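Local coordinates for protein phosphatase 2C (Toxoplasma gondii, PDB 3D8K), which probably removes phosphate from phosphoserine and phosphothreonine side chains of proteins, as a metal-dependent phosphatase of the PP2C family, at residues C[155-161]-C[258-262]. Sequence-based numbering, arbitrary orientation.
Sequences FRRDPRA and FAYPG
Tyr260 OH donates a hydrogen bond to Asp158 OD2 at 2.8 Å, on the syn side of the carboxylate but 29° out of its plane. Arg160 lies over one face of the same tyrosine: its CB makes a CH-pi contact 3.7 Å from the ring centroid, and the chain then bends at chi3 (105°), bringing NH1 over the CD2 side of the ring, guanidinium and ring planes 8° apart. Arginine suits this place, since its methylene groups and flat head can both lie on one aromatic surface. Small enough to fit at the ring's edge, Ala161 sets CB near Tyr260 CD1 and reaches Pro261 CD at 3.9 Å. Deeper in, the edge of Phe155, through CE1, meets the face of Phe258 toward its CD2 rim, a T-shaped pair with centroids 4.9 Å apart. Ile165, on strand 165-173, touches Phe155, Phe258 and Tyr260, while Asp263 accepts a hydrogen bond from Tyr260 N. The contact thus joins the loop between strands 150-154 and 165-173 to the end of strand 253-259, an outermost strand of its sheet within this chain. Tyrosine suits the place in two ways: its buried ring offers an apolar surface, and its hydroxyl gives Asp158 a hydrogen bond to accept.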
ATOM      1  N   PHE C 155       1.022 -33.831  11.812  1.00 45.41           N
ATOM      2  CA  PHE C 155       1.944 -33.270  10.831  1.00 45.59           C
ATOM      3  C   PHE C 155       3.150 -32.651  11.491  1.00 46.73           C
ATOM      4  O   PHE C 155       4.198 -32.520  10.877  1.00 47.56           O
ATOM      5  CB  PHE C 155       1.243 -32.214   9.982  1.00 45.00           C
ATOM      6  CG  PHE C 155       0.112 -32.753   9.160  1.00 43.87           C
ATOM      7  CD1 PHE C 155       0.360 -33.471   7.999  1.00 42.88           C
ATOM      8  CD2 PHE C 155      -1.204 -32.563   9.562  1.00 43.15           C
ATOM      9  CE1 PHE C 155      -0.683 -33.994   7.251  1.00 42.57           C
ATOM     10  CE2 PHE C 155      -2.255 -33.081   8.822  1.00 42.11           C
ATOM     11  CZ  PHE C 155      -1.994 -33.797   7.662  1.00 42.64           C
ATOM     12  N   ARG C 156       2.999 -32.267  12.748  1.00 48.51           N
ATOM     13  CA  ARG C 156       4.088 -31.654  13.485  1.00 50.58           C
ATOM     14  C   ARG C 156       5.234 -32.653  13.639  1.00 50.20           C
ATOM     15  O   ARG C 156       6.394 -32.263  13.733  1.00 50.47           O
ATOM     16  CB  ARG C 156       3.587 -31.194  14.860  1.00 53.94           C
ATOM     17  CG  ARG C 156       2.145 -30.653  14.850  1.00 57.86           C
ATOM     18  CD  ARG C 156       1.773 -29.918  16.137  1.00 60.34           C
ATOM     19  NE  ARG C 156       2.497 -28.651  16.257  1.00 63.71           N
ATOM     20  CZ  ARG C 156       2.393 -27.648  15.389  1.00 65.13           C
ATOM     21  NH1 ARG C 156       1.592 -27.759  14.336  1.00 65.07           N
ATOM     22  NH2 ARG C 156       3.099 -26.536  15.563  1.00 66.08           N
ATOM     23  N   ARG C 157       4.905 -33.940  13.653  1.00 49.81           N
ATOM     24  CA  ARG C 157       5.909 -34.985  13.804  1.00 50.75           C
ATOM     25  C   ARG C 157       5.975 -35.888  12.573  1.00 50.51           C
ATOM     26  O   ARG C 157       6.258 -37.087  12.667  1.00 50.25           O
ATOM     27  CB  ARG C 157       5.624 -35.812  15.067  1.00 52.70           C
ATOM     28  CG  ARG C 157       4.283 -36.531  15.068  1.00 55.20           C
ATOM     29  CD  ARG C 157       3.866 -36.960  16.477  1.00 56.75           C
ATOM     30  NE  ARG C 157       2.595 -37.687  16.465  1.00 58.70           N
ATOM     31  CZ  ARG C 157       1.818 -37.869  17.529  1.00 58.40           C
ATOM     32  NH1 ARG C 157       2.170 -37.378  18.712  1.00 57.77           N
ATOM     33  NH2 ARG C 157       0.681 -38.538  17.407  1.00 57.25           N
ATOM     34  N   ASP C 158       5.715 -35.289  11.414  1.00 49.66           N
ATOM     35  CA  ASP C 158       5.758 -35.995  10.136  1.00 48.46           C
ATOM     36  C   ASP C 158       6.988 -35.483   9.388  1.00 47.85           C
ATOM     37  O   ASP C 158       7.195 -34.274   9.266  1.00 47.68           O
ATOM     38  CB  ASP C 158       4.496 -35.696   9.316  1.00 48.02           C
ATOM     39  CG  ASP C 158       4.356 -36.597   8.099  1.00 47.35           C
ATOM     40  OD1 ASP C 158       5.388 -37.098   7.596  1.00 47.97           O
ATOM     41  OD2 ASP C 158       3.212 -36.791   7.637  1.00 45.00           O
ATOM     42  N   PRO C 159       7.831 -36.399   8.892  1.00 47.24           N
ATOM     43  CA  PRO C 159       9.043 -36.031   8.155  1.00 45.91           C
ATOM     44  C   PRO C 159       8.697 -35.302   6.874  1.00 44.63           C
ATOM     45  O   PRO C 159       9.130 -34.174   6.644  1.00 43.27           O
ATOM     46  CB  PRO C 159       9.696 -37.380   7.884  1.00 46.94           C
ATOM     47  CG  PRO C 159       9.243 -38.214   9.048  1.00 47.23           C
ATOM     48  CD  PRO C 159       7.790 -37.850   9.131  1.00 47.65           C
ATOM     49  N   ARG C 160       7.910 -35.972   6.043  1.00 44.20           N
ATOM     50  CA  ARG C 160       7.470 -35.415   4.777  1.00 44.76           C
ATOM     51  C   ARG C 160       6.829 -34.053   5.025  1.00 45.44           C
ATOM     52  O   ARG C 160       5.940 -33.898   5.872  1.00 44.07           O
ATOM     53  CB  ARG C 160       6.454 -36.342   4.128  1.00 44.39           C
ATOM     54  CG  ARG C 160       6.887 -37.785   4.055  1.00 43.89           C
ATOM     55  CD  ARG C 160       5.659 -38.683   4.038  1.00 44.91           C
ATOM     56  NE  ARG C 160       5.345 -39.255   2.731  1.00 44.25           N
ATOM     57  CZ  ARG C 160       5.416 -38.608   1.571  1.00 44.09           C
ATOM     58  NH1 ARG C 160       5.806 -37.343   1.528  1.00 43.44           N
ATOM     59  NH2 ARG C 160       5.074 -39.229   0.447  1.00 43.91           N
ATOM     60  N   ALA C 161       7.293 -33.063   4.279  1.00 46.69           N
ATOM     61  CA  ALA C 161       6.785 -31.714   4.421  1.00 46.62           C
ATOM     62  C   ALA C 161       7.047 -31.151   5.825  1.00 46.22           C
ATOM     63  O   ALA C 161       6.152 -31.076   6.677  1.00 44.76           O
ATOM     64  CB  ALA C 161       5.306 -31.686   4.101  1.00 48.78           C
ATOM     65  N   PHE C 258      -4.804 -33.348   1.894  1.00 18.70           N
ATOM     66  CA  PHE C 258      -3.582 -32.568   2.022  1.00 19.62           C
ATOM     67  C   PHE C 258      -2.620 -33.153   1.004  1.00 17.94           C
ATOM     68  O   PHE C 258      -2.734 -34.316   0.639  1.00 19.46           O
ATOM     69  CB  PHE C 258      -2.979 -32.664   3.421  1.00 20.65           C
ATOM     70  CG  PHE C 258      -2.463 -34.013   3.760  1.00 22.37           C
ATOM     71  CD1 PHE C 258      -3.333 -35.068   3.985  1.00 24.78           C
ATOM     72  CD2 PHE C 258      -1.101 -34.240   3.841  1.00 24.94           C
ATOM     73  CE1 PHE C 258      -2.854 -36.334   4.284  1.00 26.65           C
ATOM     74  CE2 PHE C 258      -0.604 -35.504   4.138  1.00 27.00           C
ATOM     75  CZ  PHE C 258      -1.487 -36.557   4.362  1.00 27.37           C
ATOM     76  N   ALA C 259      -1.692 -32.338   0.529  1.00 15.45           N
ATOM     77  CA  ALA C 259      -0.721 -32.781  -0.453  1.00 14.05           C
ATOM     78  C   ALA C 259       0.613 -32.230  -0.054  1.00 13.81           C
ATOM     79  O   ALA C 259       0.711 -31.114   0.439  1.00 13.35           O
ATOM     80  CB  ALA C 259      -1.079 -32.272  -1.816  1.00 14.59           C
ATOM     81  N   TYR C 260       1.649 -33.023  -0.283  1.00 13.02           N
ATOM     82  CA  TYR C 260       3.000 -32.627   0.058  1.00 11.71           C
ATOM     83  C   TYR C 260       3.551 -31.804  -1.090  1.00  9.83           C
ATOM     84  O   TYR C 260       3.067 -31.920  -2.212  1.00  9.15           O
ATOM     85  CB  TYR C 260       3.851 -33.883   0.268  1.00 10.56           C
ATOM     86  CG  TYR C 260       3.497 -34.709   1.495  1.00 10.15           C
ATOM     87  CD1 TYR C 260       3.637 -34.179   2.771  1.00 10.83           C
ATOM     88  CD2 TYR C 260       3.073 -36.041   1.379  1.00 10.03           C
ATOM     89  CE1 TYR C 260       3.367 -34.944   3.908  1.00 11.46           C
ATOM     90  CE2 TYR C 260       2.803 -36.821   2.509  1.00  9.72           C
ATOM     91  CZ  TYR C 260       2.955 -36.264   3.778  1.00 12.42           C
ATOM     92  OH  TYR C 260       2.719 -37.022   4.927  1.00 11.22           O
ATOM     93  N   PRO C 261       4.536 -30.926  -0.824  1.00  9.77           N
ATOM     94  CA  PRO C 261       5.107 -30.126  -1.914  1.00 10.20           C
ATOM     95  C   PRO C 261       5.715 -31.129  -2.889  1.00 11.22           C
ATOM     96  O   PRO C 261       6.276 -32.144  -2.473  1.00 10.60           O
ATOM     97  CB  PRO C 261       6.155 -29.287  -1.210  1.00  8.90           C
ATOM     98  CG  PRO C 261       5.537 -29.041   0.101  1.00  7.13           C
ATOM     99  CD  PRO C 261       4.965 -30.394   0.478  1.00 10.98           C
ATOM    100  N   GLY C 262       5.588 -30.861  -4.180  1.00 11.25           N
ATOM    101  CA  GLY C 262       6.099 -31.795  -5.153  1.00 13.40           C
ATOM    102  C   GLY C 262       4.928 -32.513  -5.785  1.00 16.00           C
ATOM    103  O   GLY C 262       5.070 -33.110  -6.849  1.00 17.03           O
TER